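Local coordinates for 3-polyprenyl-4-hydroxybenzoate decarboxylase and related decarboxylases (Pelotomaculum thermopropionicum, PDB 6H6X), which is a UbiD-class decarboxylase (HmfF) that binds prenylated FMN with manganese and potassium, and can carboxylate 2-furoic acid to furan-2,5-dicarboxylic acid, at residues L79-A83 / L309-R313; I135-R139 / D231-P235; I186-V192 / A238-G244. The protein carries 8 engineered substitutions. All blocks are in the same frame, centred on the assembly; numbering follows the deposited sequence.

Interaction 1: residues L79-A83 / L309-R313; sequences LEKLA and LQTVR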
# COMPACT_ATOMS: atom_id res chain seq x y z
N LEU B 79 -20.01 -11.31 -2.33
CA LEU B 79 -20.42 -11.33 -0.94
C LEU B 79 -21.87 -11.72 -0.75
O LEU B 79 -22.22 -12.45 0.21
CB LEU B 79 -20.10 -10.01 -0.24
CG LEU B 79 -18.62 -9.57 -0.26
CD1 LEU B 79 -18.42 -8.22 0.42
CD2 LEU B 79 -17.69 -10.63 0.35
N GLU B 80 -22.70 -11.25 -1.68
CA GLU B 80 -24.14 -11.55 -1.65
C GLU B 80 -24.34 -13.00 -2.06
O GLU B 80 -25.11 -13.71 -1.44
CB GLU B 80 -24.97 -10.60 -2.56
CG GLU B 80 -25.19 -9.18 -1.98
CD GLU B 80 -24.16 -8.12 -2.46
OE1 GLU B 80 -24.47 -6.92 -2.39
OE2 GLU B 80 -23.05 -8.47 -2.96
N LYS B 81 -23.61 -13.48 -3.07
CA LYS B 81 -23.72 -14.92 -3.38
C LYS B 81 -23.36 -15.80 -2.17
O LYS B 81 -24.04 -16.77 -1.88
CB LYS B 81 -22.92 -15.33 -4.62
CG LYS B 81 -23.59 -16.48 -5.36
CD LYS B 81 -22.64 -17.45 -6.06
CE LYS B 81 -23.38 -18.38 -7.03
NZ LYS B 81 -24.53 -19.05 -6.37
N LEU B 82 -22.31 -15.41 -1.42
CA LEU B 82 -21.90 -16.21 -0.24
C LEU B 82 -22.97 -16.17 0.84
O LEU B 82 -23.33 -17.20 1.38
CB LEU B 82 -20.51 -15.80 0.29
CG LEU B 82 -19.93 -16.66 1.43
CD1 LEU B 82 -19.94 -18.16 1.13
CD2 LEU B 82 -18.51 -16.20 1.75
N ALA B 83 -23.53 -14.99 1.11
CA ALA B 83 -24.59 -14.88 2.15
C ALA B 83 -25.90 -15.64 1.78
O ALA B 83 -26.57 -16.26 2.63
CB ALA B 83 -24.90 -13.41 2.43
N LEU B 309 -20.80 -7.27 5.70
CA LEU B 309 -21.70 -6.54 4.79
C LEU B 309 -23.14 -6.60 5.26
O LEU B 309 -23.81 -5.56 5.31
CB LEU B 309 -21.65 -7.06 3.36
CG LEU B 309 -22.44 -6.26 2.31
CD1 LEU B 309 -22.03 -4.78 2.26
CD2 LEU B 309 -22.22 -6.88 0.94
N GLN B 310 -23.61 -7.81 5.58
CA GLN B 310 -24.98 -7.99 6.07
C GLN B 310 -25.25 -7.21 7.35
O GLN B 310 -26.24 -6.47 7.42
CB GLN B 310 -25.33 -9.46 6.35
CG GLN B 310 -25.93 -10.20 5.18
CD GLN B 310 -26.19 -11.67 5.51
OE1 GLN B 310 -25.37 -12.33 6.17
NE2 GLN B 310 -27.34 -12.18 5.05
N THR B 311 -24.40 -7.37 8.35
CA THR B 311 -24.60 -6.68 9.62
C THR B 311 -24.64 -5.16 9.47
O THR B 311 -25.46 -4.50 10.09
CB THR B 311 -23.49 -6.96 10.63
OG1 THR B 311 -23.18 -8.35 10.63
CG2 THR B 311 -23.94 -6.52 12.05
N VAL B 312 -23.74 -4.63 8.66
CA VAL B 312 -23.69 -3.22 8.43
C VAL B 312 -24.91 -2.77 7.63
O VAL B 312 -25.45 -1.73 7.95
CB VAL B 312 -22.37 -2.82 7.75
CG1 VAL B 312 -22.37 -1.36 7.37
CG2 VAL B 312 -21.19 -3.07 8.69
N ARG B 313 -25.32 -3.53 6.61
CA ARG B 313 -26.49 -3.18 5.78
C ARG B 313 -27.81 -3.08 6.61
O ARG B 313 -28.60 -2.18 6.36
CB ARG B 313 -26.67 -4.13 4.61
CG ARG B 313 -27.46 -3.53 3.44
CD ARG B 313 -27.96 -4.57 2.43
NE ARG B 313 -26.88 -5.25 1.67
CZ ARG B 313 -26.15 -4.70 0.71
NH1 ARG B 313 -26.34 -3.42 0.35
NH2 ARG B 313 -25.21 -5.43 0.09
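E80 and R313 join two helices that run almost at right angles, their short axes making 96°, through a single-point salt bridge: OE1 of E80 lies 3.0 Å from NH2 of R313. The two side chains themselves cross at about a right angle, yet their flat ends are similarly tilted, carboxylate and guanidinium planes differing by only 25°. A bend in the middle of the glutamate (chi2 95°) brings its carboxylate close to R313, and R313, folded at chi3, swings its guanidinium round to meet it. Beside this bridge lies L309, which sets CD2 between two neighbours: 4.0 Å from OE1 of E80 and, equally, 4.0 Å from CB of L79. The two leucines meet at a slant, with CD1 of L79 adding a second touch on the same methyl. At the other end the methyl of A83 sits against the whole amide of Q310, 3.8 Å from CD and about as far from OE1 and NE2. The axes stay 11.6 Å apart, and side chains alone span the gap: leucines in the buried part, charged and amide groups at the more exposed margins, where water would probably weaken the ion pair. The same helix 75-87 also touches an earlier part of helix 294-315, with L79 on E305 and L82 on I302 and A306. L79 and L309 continue onto N321 and V322 of strand 319-324, R313 rests on V319, and T311 and V312 turn to helix 345-356, placing the contact where helix 75-87 meets the helices and strands of the C-terminal range.

Interaction 2: residues I135-R139 / D231-P235; sequences ILIAR and DVEVP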
# COMPACT_ATOMS: atom_id res chain seq x y z
N ILE B 135 -10.15 -30.06 5.28
CA ILE B 135 -11.44 -29.85 5.89
C ILE B 135 -11.75 -31.02 6.83
O ILE B 135 -11.52 -32.17 6.49
CB ILE B 135 -12.56 -29.60 4.87
CG1 ILE B 135 -12.86 -30.82 3.99
CG2 ILE B 135 -12.22 -28.40 4.03
CD1 ILE B 135 -14.09 -30.62 3.09
N LEU B 136 -12.23 -30.71 8.02
CA LEU B 136 -12.50 -31.69 9.05
C LEU B 136 -14.03 -31.81 9.16
O LEU B 136 -14.69 -30.86 9.54
CB LEU B 136 -11.93 -31.24 10.39
CG LEU B 136 -11.92 -32.30 11.50
CD1 LEU B 136 -10.81 -31.98 12.49
CD2 LEU B 136 -13.26 -32.43 12.19
N ILE B 137 -14.57 -32.98 8.80
CA ILE B 137 -15.99 -33.24 8.81
C ILE B 137 -16.29 -34.10 10.05
O ILE B 137 -15.65 -35.11 10.27
CB ILE B 137 -16.40 -33.95 7.52
CG1 ILE B 137 -16.07 -33.09 6.33
CG2 ILE B 137 -17.89 -34.28 7.49
CD1 ILE B 137 -15.77 -33.88 5.08
N ALA B 138 -17.25 -33.68 10.84
CA ALA B 138 -17.70 -34.45 12.01
C ALA B 138 -19.21 -34.29 12.27
O ALA B 138 -19.87 -33.35 11.75
CB ALA B 138 -16.90 -34.04 13.22
N ARG B 139 -19.76 -35.21 13.05
CA ARG B 139 -21.16 -35.13 13.48
C ARG B 139 -21.31 -34.98 14.99
O ARG B 139 -20.53 -35.53 15.74
CB ARG B 139 -21.96 -36.33 12.98
CG ARG B 139 -22.30 -36.25 11.50
CD ARG B 139 -23.24 -37.37 11.03
NE ARG B 139 -23.55 -37.24 9.60
CZ ARG B 139 -24.54 -36.49 9.09
NH1 ARG B 139 -25.38 -35.82 9.85
NH2 ARG B 139 -24.71 -36.41 7.77
N ASP B 231 -18.34 -43.39 10.52
CA ASP B 231 -19.68 -43.06 10.01
C ASP B 231 -19.75 -41.56 9.70
O ASP B 231 -20.43 -40.77 10.38
CB ASP B 231 -20.74 -43.48 11.03
CG ASP B 231 -22.17 -43.34 10.49
OD1 ASP B 231 -22.39 -43.42 9.26
OD2 ASP B 231 -23.07 -43.13 11.33
N VAL B 232 -19.02 -41.19 8.66
CA VAL B 232 -18.86 -39.81 8.24
C VAL B 232 -18.88 -39.84 6.71
O VAL B 232 -18.54 -40.84 6.10
CB VAL B 232 -17.48 -39.25 8.70
CG1 VAL B 232 -17.38 -37.77 8.47
CG2 VAL B 232 -17.21 -39.55 10.18
N GLU B 233 -19.26 -38.72 6.10
CA GLU B 233 -19.31 -38.55 4.66
C GLU B 233 -18.19 -37.59 4.21
O GLU B 233 -17.86 -36.64 4.96
CB GLU B 233 -20.69 -37.99 4.25
CG GLU B 233 -21.89 -38.85 4.68
CD GLU B 233 -22.23 -38.74 6.18
OE1 GLU B 233 -22.31 -37.59 6.73
OE2 GLU B 233 -22.36 -39.79 6.83
N VAL B 234 -17.59 -37.84 3.05
CA VAL B 234 -16.47 -37.02 2.53
C VAL B 234 -16.69 -36.74 1.05
O VAL B 234 -17.38 -37.50 0.43
CB VAL B 234 -15.09 -37.67 2.71
CG1 VAL B 234 -14.76 -37.83 4.19
CG2 VAL B 234 -14.98 -39.00 1.98
N PRO B 235 -16.15 -35.64 0.51
CA PRO B 235 -16.32 -35.36 -0.93
C PRO B 235 -15.71 -36.45 -1.81
O PRO B 235 -14.57 -36.84 -1.60
CB PRO B 235 -15.63 -34.03 -1.13
CG PRO B 235 -15.66 -33.39 0.21
CD PRO B 235 -15.47 -34.52 1.19
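R139 offers the edge of its guanidinium to E233, and OE1 of the glutamate sits there close to the guanidinium plane, gripped side-on by two nitrogens. NE reaches OE1 at 3.1 Å on the syn lone pair of that oxygen; NH2 reaches the same OE1 at 2.9 Å, but from above the carboxylate, 50° out of its plane. The two planes are turned 54° apart; one oxygen takes both bonds, and neither is straight. The arginine is extended from CG to NE, whereas E233 bends at chi2 to bring its carboxylate up. OE1 also forms a salt bridge with R146, OE2 one with K226, and NH1 of R139 bonds to the carbonyl of G144. A methionine in place of R139 has no N-H groups in its side chain, so the E233 carboxylate would probably be held less firmly, by R146 and K226, and the G144 carbonyl would be left without this donor. Further along, I137 spreads over the second segment: CG2 meets V232 CG1 at 3.7 Å, while CD1 comes within 3.5 Å of the E233 carbonyl O and touches P235 CD at 4.0 Å. I135 adds CD1 on P235 CG at 4.3 Å. The strand axes, 7.9 Å apart, run roughly antiparallel without a backbone bond between them, so strand 233-235 packs on the sheet's face. Strand 130-139 is hydrogen-bonded to strand 184-190 through I135 and I137 and to strand 146-157 through L136 and A138; strand 233-235 pairs instead with strand 223-226, V234 to V225. I135 also touches I150, a cofactor-binding residue, and V196 and L197 of helix 194-199.

Interaction 3: residues I186-V192 / A238-G244; sequences IALAIGV and AEIVIEG
I190 faces two residues at once, E239 and I240, in a classic beta bulge at the end of strand 186-190, where strand 240-244 begins. Its carbonyl O accepts the N-H of I240 at 3.1 Å and also that of E239 at 3.2 Å, the latter more bent; E239 N has a further, weak bond to the G191 carbonyl. G191 takes backbone angles (phi 91°, psi 67°) at which a CB would press on the preceding carbonyl O and run into CG of E239, so glycine fits here where the chain leaves the strand. Beyond the bulge the pairing is regular: L188 N gives to I242 O and I242 N to L188 O, both at 2.8 Å, with like pairs at I186 with G244 and at I190. CA of V241 adds a CA-H...O contact with L188 O. On one face L188 and I242 cross with their CB atoms 4.1 Å apart, and I190 and I242 meet end to end, CD1 to CD1 at 4.2 Å. On the other face A189 CB lies 4.2 Å from V241 CG2, and strand 233-235 packs on this face, V234 on A187 and V241, P235 on A189. I186 holds CG1 between its backbone N and carbonyl carbon (chi1 69°), which brings it 3.7 Å from the carbonyl O of G244, a residue with no side chain to intervene. The interface is therefore backbone bonding wrapped in aliphatic groups. Its buried charges look elsewhere, E239 to R6 and the V285 amide, E243 to T229 and the E228 amide, so the strands probably owe their cohesion to amide pairing and apolar cover.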
# COMPACT_ATOMS: atom_id res chain seq x y z
N ILE B 186 -14.13 -38.61 12.97
CA ILE B 186 -13.95 -37.50 12.03
C ILE B 186 -13.41 -37.98 10.73
O ILE B 186 -12.81 -39.05 10.65
CB ILE B 186 -12.99 -36.41 12.56
CG1 ILE B 186 -11.54 -36.91 12.63
CG2 ILE B 186 -13.44 -35.89 13.92
CD1 ILE B 186 -10.57 -35.82 13.03
N ALA B 187 -13.60 -37.17 9.72
CA ALA B 187 -12.85 -37.32 8.50
C ALA B 187 -12.18 -36.01 8.03
O ALA B 187 -12.72 -34.92 8.21
CB ALA B 187 -13.77 -37.87 7.42
N LEU B 188 -11.02 -36.17 7.44
CA LEU B 188 -10.23 -35.06 6.95
C LEU B 188 -10.13 -35.19 5.46
O LEU B 188 -9.69 -36.22 4.98
CB LEU B 188 -8.83 -35.15 7.52
CG LEU B 188 -8.78 -35.05 9.05
CD1 LEU B 188 -7.38 -35.40 9.47
CD2 LEU B 188 -9.12 -33.65 9.49
N ALA B 189 -10.54 -34.17 4.71
CA ALA B 189 -10.36 -34.19 3.25
C ALA B 189 -9.47 -33.09 2.74
O ALA B 189 -9.64 -31.97 3.12
CB ALA B 189 -11.71 -34.08 2.60
N ILE B 190 -8.55 -33.44 1.86
CA ILE B 190 -7.49 -32.57 1.36
C ILE B 190 -7.56 -32.57 -0.14
O ILE B 190 -7.66 -33.61 -0.76
CB ILE B 190 -6.13 -33.07 1.81
CG1 ILE B 190 -5.99 -33.05 3.33
CG2 ILE B 190 -5.02 -32.20 1.21
CD1 ILE B 190 -4.77 -33.82 3.84
N GLY B 191 -7.55 -31.40 -0.75
CA GLY B 191 -7.56 -31.33 -2.20
C GLY B 191 -8.98 -31.26 -2.67
O GLY B 191 -9.50 -32.20 -3.32
N VAL B 192 -9.61 -30.15 -2.33
CA VAL B 192 -10.97 -29.88 -2.78
C VAL B 192 -11.04 -28.57 -3.51
O VAL B 192 -10.11 -27.76 -3.56
CB VAL B 192 -11.95 -29.90 -1.60
CG1 VAL B 192 -11.99 -31.26 -0.95
CG2 VAL B 192 -11.61 -28.84 -0.54
N ALA B 238 -12.44 -35.69 -3.70
CA ALA B 238 -11.26 -35.18 -2.98
C ALA B 238 -9.99 -35.93 -3.45
O ALA B 238 -10.10 -36.96 -4.04
CB ALA B 238 -11.42 -35.33 -1.47
N GLU B 239 -8.81 -35.38 -3.17
CA GLU B 239 -7.55 -36.04 -3.54
C GLU B 239 -7.19 -37.04 -2.50
O GLU B 239 -6.77 -38.12 -2.82
CB GLU B 239 -6.41 -34.99 -3.70
CG GLU B 239 -6.60 -34.03 -4.86
CD GLU B 239 -6.38 -34.71 -6.25
OE1 GLU B 239 -5.51 -35.59 -6.35
OE2 GLU B 239 -7.03 -34.35 -7.26
N ILE B 240 -7.36 -36.66 -1.23
CA ILE B 240 -6.95 -37.49 -0.12
C ILE B 240 -7.96 -37.36 1.02
O ILE B 240 -8.43 -36.25 1.29
CB ILE B 240 -5.56 -37.02 0.42
CG1 ILE B 240 -4.44 -37.25 -0.61
CG2 ILE B 240 -5.18 -37.76 1.67
CD1 ILE B 240 -3.42 -36.15 -0.70
N VAL B 241 -8.26 -38.47 1.71
CA VAL B 241 -9.09 -38.50 2.91
C VAL B 241 -8.38 -39.26 3.98
O VAL B 241 -7.87 -40.35 3.74
CB VAL B 241 -10.47 -39.13 2.67
CG1 VAL B 241 -11.17 -39.52 3.98
CG2 VAL B 241 -11.35 -38.20 1.84
N ILE B 242 -8.36 -38.70 5.18
CA ILE B 242 -7.77 -39.33 6.33
C ILE B 242 -8.91 -39.45 7.31
O ILE B 242 -9.49 -38.46 7.72
CB ILE B 242 -6.59 -38.50 6.89
CG1 ILE B 242 -5.46 -38.43 5.85
CG2 ILE B 242 -6.07 -39.08 8.18
CD1 ILE B 242 -4.48 -37.31 6.17
N GLU B 243 -9.19 -40.69 7.68
CA GLU B 243 -10.25 -41.05 8.63
C GLU B 243 -9.66 -41.28 10.00
O GLU B 243 -8.57 -41.81 10.12
CB GLU B 243 -10.94 -42.33 8.15
CG GLU B 243 -11.44 -42.28 6.70
CD GLU B 243 -12.15 -43.54 6.24
OE1 GLU B 243 -12.35 -44.45 7.08
OE2 GLU B 243 -12.51 -43.61 5.02
N GLY B 244 -10.37 -40.89 11.04
CA GLY B 244 -9.88 -41.15 12.37
C GLY B 244 -10.80 -40.73 13.47
O GLY B 244 -12.01 -40.56 13.29

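In the fold
Interactions 2 and 3 form one block, with centres 8 Å apart. Strands 130-139 and 184-190 are neighbours in the same sheet, I137 N lying 2.7 Å from A187 O, and strand 233-235 lays V234 CG1 on A187 CB at 3.4 Å before the chain turns into strand 240-246. The block probably backs the prenylated FMN pocket from a second shell: the side chain of I135 is about 8 Å from the cofactor and that of L188 about 10 Å. Interaction 1 stands apart, its centre 27 Å from that of interaction 2 and 30 Å from that of interaction 3, away from the bound sites; its segments enclose both others in sequence.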